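Local coordinates for protein JSC1_58120g3 (PDB 6XHH) that probably senses far-red light for signalling through a cyanobacteriochrome GAF domain that carries a covalently bound bilin chromophore, at residues 113-116 and 117-120; 158-161 and 162-166. One frame throughout, in Å; residues are numbered along the deposited sequence.

Contact 1 of 2, residues 113-116 and 117-120; sequences LTDC and HIEA. With M1V (mesobiliverdin IX(alpha)), chain C; EDO (1,2-ethanediol), chain D.
Leu113 and His117 meet at the start of helix 115-123, the short helix of this cyanobacteriochrome GAF domain that carries the bilin-binding cysteine. Leu113 sets its CD2 methyl over the middle of the imidazole face, 4.0 Å from the ring centroid, a CH-pi contact. Across the opposite face lies the tetrapyrrole, with M1V NC offset toward the ring's rim, so the imidazole is sandwiched between leucine and chromophore. Apolar packing continues one residue on: Leu113 CB touches Ile118 CG1 at 3.7 Å, and both side chains also touch residues beyond the helix, Leu113 on Phe87 and Val89, Ile118 on Ile92 and Tyr93.

The polar contacts converge on one propionate. His117 ND1 donates to M1V O1B (2.9 Å), and Thr114 N gives the same oxygen a second bond. Thr114 OG1 donates to the other oxygen, M1V O2B, at 2.6 Å. Shortening His117 to an alanine removes the ND1 donor and the ring, and would probably leave the propionate more loosely held and a gap between Leu113 and the bilin. Along the backbone, Ile118 N, Glu119 N and Ala120 N bond back to Thr114 O, Asp115 O and Cys116 O, winding the first turn.

The covalent anchor is Cys116: with chi1 at 60° its sulfur stands between backbone N and carbonyl carbon, and SG is bonded to M1V CAA at 1.9 Å.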
loop_
_atom_site.group_PDB
_atom_site.type_symbol
_atom_site.label_atom_id
_atom_site.label_comp_id
_atom_site.label_asym_id
_atom_site.label_seq_id
_atom_site.Cartn_x
_atom_site.Cartn_y
_atom_site.Cartn_z
ATOM N N LEU A 113 11.610 -11.474 -6.420
ATOM C CA LEU A 113 11.125 -10.466 -7.354
ATOM C C LEU A 113 12.047 -10.357 -8.563
ATOM O O LEU A 113 13.238 -10.654 -8.489
ATOM C CB LEU A 113 11.039 -9.097 -6.667
ATOM C CG LEU A 113 9.846 -8.777 -5.761
ATOM C CD1 LEU A 113 9.626 -9.790 -4.651
ATOM C CD2 LEU A 113 10.054 -7.395 -5.170
ATOM N N THR A 114 11.476 -9.926 -9.685
ATOM C CA THR A 114 12.250 -9.646 -10.890
ATOM C C THR A 114 13.179 -8.461 -10.645
ATOM O O THR A 114 12.835 -7.537 -9.915
ATOM C CB THR A 114 11.282 -9.350 -12.042
ATOM O OG1 THR A 114 10.532 -10.537 -12.355
ATOM C CG2 THR A 114 12.006 -8.843 -13.276
ATOM N N ASP A 115 14.365 -8.475 -11.270
ATOM C CA ASP A 115 15.381 -7.500 -10.873
ATOM C C ASP A 115 14.964 -6.065 -11.187
ATOM O O ASP A 115 15.300 -5.147 -10.433
ATOM C CB ASP A 115 16.736 -7.813 -11.511
ATOM C CG ASP A 115 17.869 -7.045 -10.843
ATOM O OD1 ASP A 115 17.804 -6.867 -9.608
ATOM O OD2 ASP A 115 18.810 -6.606 -11.542
ATOM N N CYS A 116 14.252 -5.833 -12.301
ATOM C CA CYS A 116 13.842 -4.458 -12.607
ATOM C C CYS A 116 12.772 -3.951 -11.650
ATOM O O CYS A 116 12.689 -2.735 -11.403
ATOM C CB CYS A 116 13.369 -4.317 -14.064
ATOM S SG CYS A 116 11.975 -5.266 -14.660
ATOM N N HIS A 117 11.956 -4.861 -11.101
ATOM C CA HIS A 117 11.058 -4.512 -10.007
ATOM C C HIS A 117 11.854 -4.112 -8.770
ATOM O O HIS A 117 11.613 -3.052 -8.171
ATOM C CB HIS A 117 10.138 -5.704 -9.731
ATOM C CG HIS A 117 9.047 -5.438 -8.734
ATOM N ND1 HIS A 117 8.114 -6.395 -8.403
ATOM C CD2 HIS A 117 8.737 -4.341 -7.997
ATOM C CE1 HIS A 117 7.271 -5.905 -7.507
ATOM N NE2 HIS A 117 7.623 -4.659 -7.249
ATOM N N ILE A 118 12.856 -4.924 -8.412
ATOM C CA ILE A 118 13.734 -4.585 -7.292
ATOM C C ILE A 118 14.390 -3.226 -7.515
ATOM O O ILE A 118 14.480 -2.407 -6.598
ATOM C CB ILE A 118 14.784 -5.691 -7.082
ATOM C CG1 ILE A 118 14.103 -6.950 -6.547
ATOM C CG2 ILE A 118 15.847 -5.236 -6.083
ATOM C CD1 ILE A 118 15.023 -8.157 -6.521
ATOM N N GLU A 119 14.840 -2.956 -8.742
ATOM C CA GLU A 119 15.529 -1.694 -9.009
ATOM C C GLU A 119 14.576 -0.506 -8.875
ATOM O O GLU A 119 14.948 0.558 -8.358
ATOM C CB GLU A 119 16.157 -1.747 -10.405
ATOM C CG GLU A 119 16.969 -0.521 -10.768
ATOM C CD GLU A 119 17.354 -0.495 -12.237
ATOM O OE1 GLU A 119 17.685 0.596 -12.749
ATOM O OE2 GLU A 119 17.325 -1.569 -12.881
ATOM N N ALA A 120 13.339 -0.681 -9.335
ATOM C CA ALA A 120 12.308 0.340 -9.164
ATOM C C ALA A 120 12.065 0.642 -7.688
ATOM O O ALA A 120 11.983 1.809 -7.288
ATOM C CB ALA A 120 11.014 -0.117 -9.839
HETATM O OA M1V C . 9.033 -0.453 -12.594
HETATM C C1A M1V C . 9.222 -1.556 -13.086
HETATM N NA M1V C . 8.575 -2.666 -12.711
HETATM C C2A M1V C . 10.127 -1.848 -14.126
HETATM C CMA M1V C . 11.039 -0.856 -14.813
HETATM C C3A M1V C . 10.038 -3.209 -14.403
HETATM C CAA M1V C . 10.805 -3.976 -15.412
HETATM C CBA M1V C . 9.901 -4.610 -16.471
HETATM C C4A M1V C . 9.023 -3.750 -13.472
HETATM C CHA M1V C . 8.626 -5.060 -13.435
HETATM C C1B M1V C . 7.637 -5.734 -12.588
HETATM C C2B M1V C . 7.424 -7.134 -12.673
HETATM C CMB M1V C . 8.162 -8.087 -13.584
HETATM C C3B M1V C . 6.452 -7.455 -11.775
HETATM C CAB M1V C . 5.897 -8.842 -11.504
HETATM C CBB M1V C . 6.410 -9.362 -10.151
HETATM C CGB M1V C . 7.896 -9.644 -10.218
HETATM O O2B M1V C . 8.321 -10.590 -10.925
HETATM O O1B M1V C . 8.721 -8.953 -9.580
HETATM N NB M1V C . 6.802 -5.231 -11.666
HETATM C C4B M1V C . 6.062 -6.235 -11.147
HETATM C CHB M1V C . 5.059 -6.201 -10.166
HETATM C C1C M1V C . 4.647 -5.195 -9.280
HETATM C C2C M1V C . 3.840 -5.462 -8.165
HETATM C CAC M1V C . 3.255 -6.816 -7.827
HETATM C CBC M1V C . 1.999 -6.904 -8.738
HETATM C CGC M1V C . 1.447 -8.304 -8.964
HETATM O O2C M1V C . 1.971 -9.296 -8.410
HETATM O O1C M1V C . 0.461 -8.490 -9.721
HETATM C C3C M1V C . 3.626 -4.249 -7.515
HETATM C CMC M1V C . 2.809 -4.077 -6.264
HETATM N NC M1V C . 4.944 -3.850 -9.294
HETATM C C4C M1V C . 4.333 -3.253 -8.221
HETATM C CHC M1V C . 4.467 -1.847 -8.033
HETATM C C1D M1V C . 4.118 -1.049 -6.972
HETATM C C2D M1V C . 3.535 0.245 -7.065
HETATM C CMD M1V C . 3.146 0.944 -8.345
HETATM N ND M1V C . 4.336 -1.326 -5.629
HETATM C C4D M1V C . 3.886 -0.281 -4.903
HETATM O OD M1V C . 3.948 -0.240 -3.674
HETATM C C3D M1V C . 3.375 0.714 -5.798
HETATM C CAD M1V C . 2.753 2.033 -5.415
HETATM C CBD M1V C . 3.842 2.998 -5.001
HETATM C C1 EDO D . 11.301 -13.056 -15.311
HETATM O O1 EDO D . 10.404 -12.311 -14.477
HETATM C C2 EDO D . 12.614 -12.292 -15.456
HETATM O O2 EDO D . 13.430 -12.510 -14.296
#

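Contact 2 of 2, residues 158-161 and 162-166; sequences AEVQ and LLMRV
Arg165 folds back over Gln161, one turn earlier in helix 157-178, the long C-terminal helix of the GAF domain, which here touches helices 2-13 and 18-33 as well as strand 128-136 of the sheet. Two successive bends, at chi2 (-62°) and chi3 (84°), curl the arginine chain round, so that the carbonyl oxygen Gln161 O lies over one face of the guanidinium. The aliphatic part touches the same oxygen more closely, Arg165 CG standing 3.3 Å from Gln161 O. NH1 is also near but badly angled for a hydrogen bond; the real partner of this carbonyl is Arg165 N, at 3.0 Å. The charged end is taken up farther along the helix, where NE forms a salt bridge with Asp168.

Met164 repeats the pattern against Val160. Its CG, placed beside the backbone N by chi1 of -64°, comes 3.2 Å from Val160 O, and SD lies 4.2 Å from Val160 CG1, an apolar contact. Here too the carbonyl has its regular helical donor, Met164 N. Beyond the helix, Val160 meets Pro86 while Met164 reaches Asn84 and Val132.

Leu162 and Leu163 use only their inner carbons against the preceding turn: Leu162 CB lies 3.5 Å from Ala158 O, and Leu163 CB is as far from Glu159 O. Their branches serve other neighbours, Leu162 packing on Leu5 and Leu163 on Val29, Phe33, Ala130 and Val132.

The chemistry is thus mainly backbone bonding, four i to i+4 hydrogen bonds whose carbonyls are brushed by methylenes, while the charged groups of Glu159 and Arg165 find counterions in Arg153 and Asp168, so that the turn is held chiefly by its backbone bonds and the side chains are left to pack on other parts of the fold.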
loop_
_atom_site.group_PDB
_atom_site.type_symbol
_atom_site.label_atom_id
_atom_site.label_comp_id
_atom_site.label_asym_id
_atom_site.label_seq_id
_atom_site.Cartn_x
_atom_site.Cartn_y
_atom_site.Cartn_z
ATOM N N ALA A 158 -2.148 -10.378 10.019
ATOM C CA ALA A 158 -3.045 -9.423 10.669
ATOM C C ALA A 158 -2.752 -7.987 10.236
ATOM O O ALA A 158 -3.672 -7.181 10.071
ATOM C CB ALA A 158 -2.950 -9.556 12.190
ATOM N N GLU A 159 -1.475 -7.637 10.056
ATOM C CA GLU A 159 -1.147 -6.325 9.511
ATOM C C GLU A 159 -1.647 -6.166 8.083
ATOM O O GLU A 159 -2.134 -5.097 7.702
ATOM C CB GLU A 159 0.361 -6.107 9.556
ATOM C CG GLU A 159 0.871 -6.008 10.954
ATOM C CD GLU A 159 2.379 -6.001 10.999
ATOM O OE1 GLU A 159 3.007 -6.557 10.084
ATOM O OE2 GLU A 159 2.928 -5.473 11.968
ATOM N N VAL A 160 -1.510 -7.206 7.267
ATOM C CA VAL A 160 -1.990 -7.098 5.891
ATOM C C VAL A 160 -3.507 -6.955 5.874
ATOM O O VAL A 160 -4.071 -6.159 5.107
ATOM C CB VAL A 160 -1.512 -8.315 5.071
ATOM C CG1 VAL A 160 -1.989 -8.199 3.644
ATOM C CG2 VAL A 160 0.009 -8.426 5.115
ATOM N N GLN A 161 -4.194 -7.701 6.735
ATOM C CA GLN A 161 -5.641 -7.559 6.826
ATOM C C GLN A 161 -6.030 -6.156 7.272
ATOM O O GLN A 161 -6.944 -5.548 6.696
ATOM C CB GLN A 161 -6.209 -8.625 7.768
ATOM C CG GLN A 161 -6.404 -9.959 7.071
ATOM C CD GLN A 161 -5.997 -11.169 7.900
ATOM O OE1 GLN A 161 -5.930 -11.112 9.127
ATOM N NE2 GLN A 161 -5.720 -12.277 7.218
ATOM N N LEU A 162 -5.331 -5.607 8.272
ATOM C CA LEU A 162 -5.595 -4.233 8.685
ATOM C C LEU A 162 -5.420 -3.281 7.512
ATOM O O LEU A 162 -6.261 -2.406 7.268
ATOM C CB LEU A 162 -4.675 -3.846 9.848
ATOM C CG LEU A 162 -4.778 -2.473 10.542
ATOM C CD1 LEU A 162 -4.096 -1.359 9.759
ATOM C CD2 LEU A 162 -6.201 -2.098 10.833
ATOM N N LEU A 163 -4.311 -3.421 6.780
ATOM C CA LEU A 163 -4.053 -2.521 5.663
ATOM C C LEU A 163 -5.174 -2.571 4.645
ATOM O O LEU A 163 -5.571 -1.540 4.096
ATOM C CB LEU A 163 -2.729 -2.888 4.989
ATOM C CG LEU A 163 -1.418 -2.267 5.471
ATOM C CD1 LEU A 163 -0.251 -2.782 4.636
ATOM C CD2 LEU A 163 -1.449 -0.735 5.425
ATOM N N MET A 164 -5.690 -3.776 4.373
ATOM C CA MET A 164 -6.773 -3.922 3.415
ATOM C C MET A 164 -8.054 -3.274 3.918
ATOM O O MET A 164 -8.802 -2.701 3.122
ATOM C CB MET A 164 -6.993 -5.405 3.103
ATOM C CG MET A 164 -5.788 -6.064 2.406
ATOM S SD MET A 164 -5.927 -7.844 2.112
ATOM C CE MET A 164 -7.302 -7.905 0.979
ATOM N N ARG A 165 -8.312 -3.324 5.231
ATOM C CA ARG A 165 -9.501 -2.668 5.771
ATOM C C ARG A 165 -9.359 -1.155 5.730
ATOM O O ARG A 165 -10.336 -0.444 5.480
ATOM C CB ARG A 165 -9.765 -3.121 7.207
ATOM C CG ARG A 165 -10.073 -4.603 7.361
ATOM C CD ARG A 165 -11.332 -5.008 6.624
ATOM N NE ARG A 165 -11.087 -5.298 5.211
ATOM C CZ ARG A 165 -10.382 -6.335 4.767
ATOM N NH1 ARG A 165 -9.834 -7.189 5.620
ATOM N NH2 ARG A 165 -10.221 -6.517 3.463
ATOM N N VAL A 166 -8.153 -0.650 5.992
ATOM C CA VAL A 166 -7.912 0.785 5.868
ATOM C C VAL A 166 -8.103 1.231 4.423
ATOM O O VAL A 166 -8.723 2.267 4.151
ATOM C CB VAL A 166 -6.512 1.127 6.394
ATOM C CG1 VAL A 166 -6.187 2.584 6.111
ATOM C CG2 VAL A 166 -6.435 0.851 7.898
#

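Contact 1 comes first along the chain and closes before contact 2 opens, with strands 128-136 and 139-148 between their helices. Their centres are about 25 Å apart, on opposite sides of the chain's centre, and their nearest atoms stay about 14 Å apart without touching. Both belong to the GAF domain. Residues 113-120 run from the loop before helix 115-123 into its first turns, beside the bilin and near the surface; residues 158-166 lie in helix 157-178, mostly buried, against strand 128-136 and helices 2-13 and 18-33. Contact 1 therefore belongs to the pigment site, whereas contact 2 belongs to the helical layer behind the sheet.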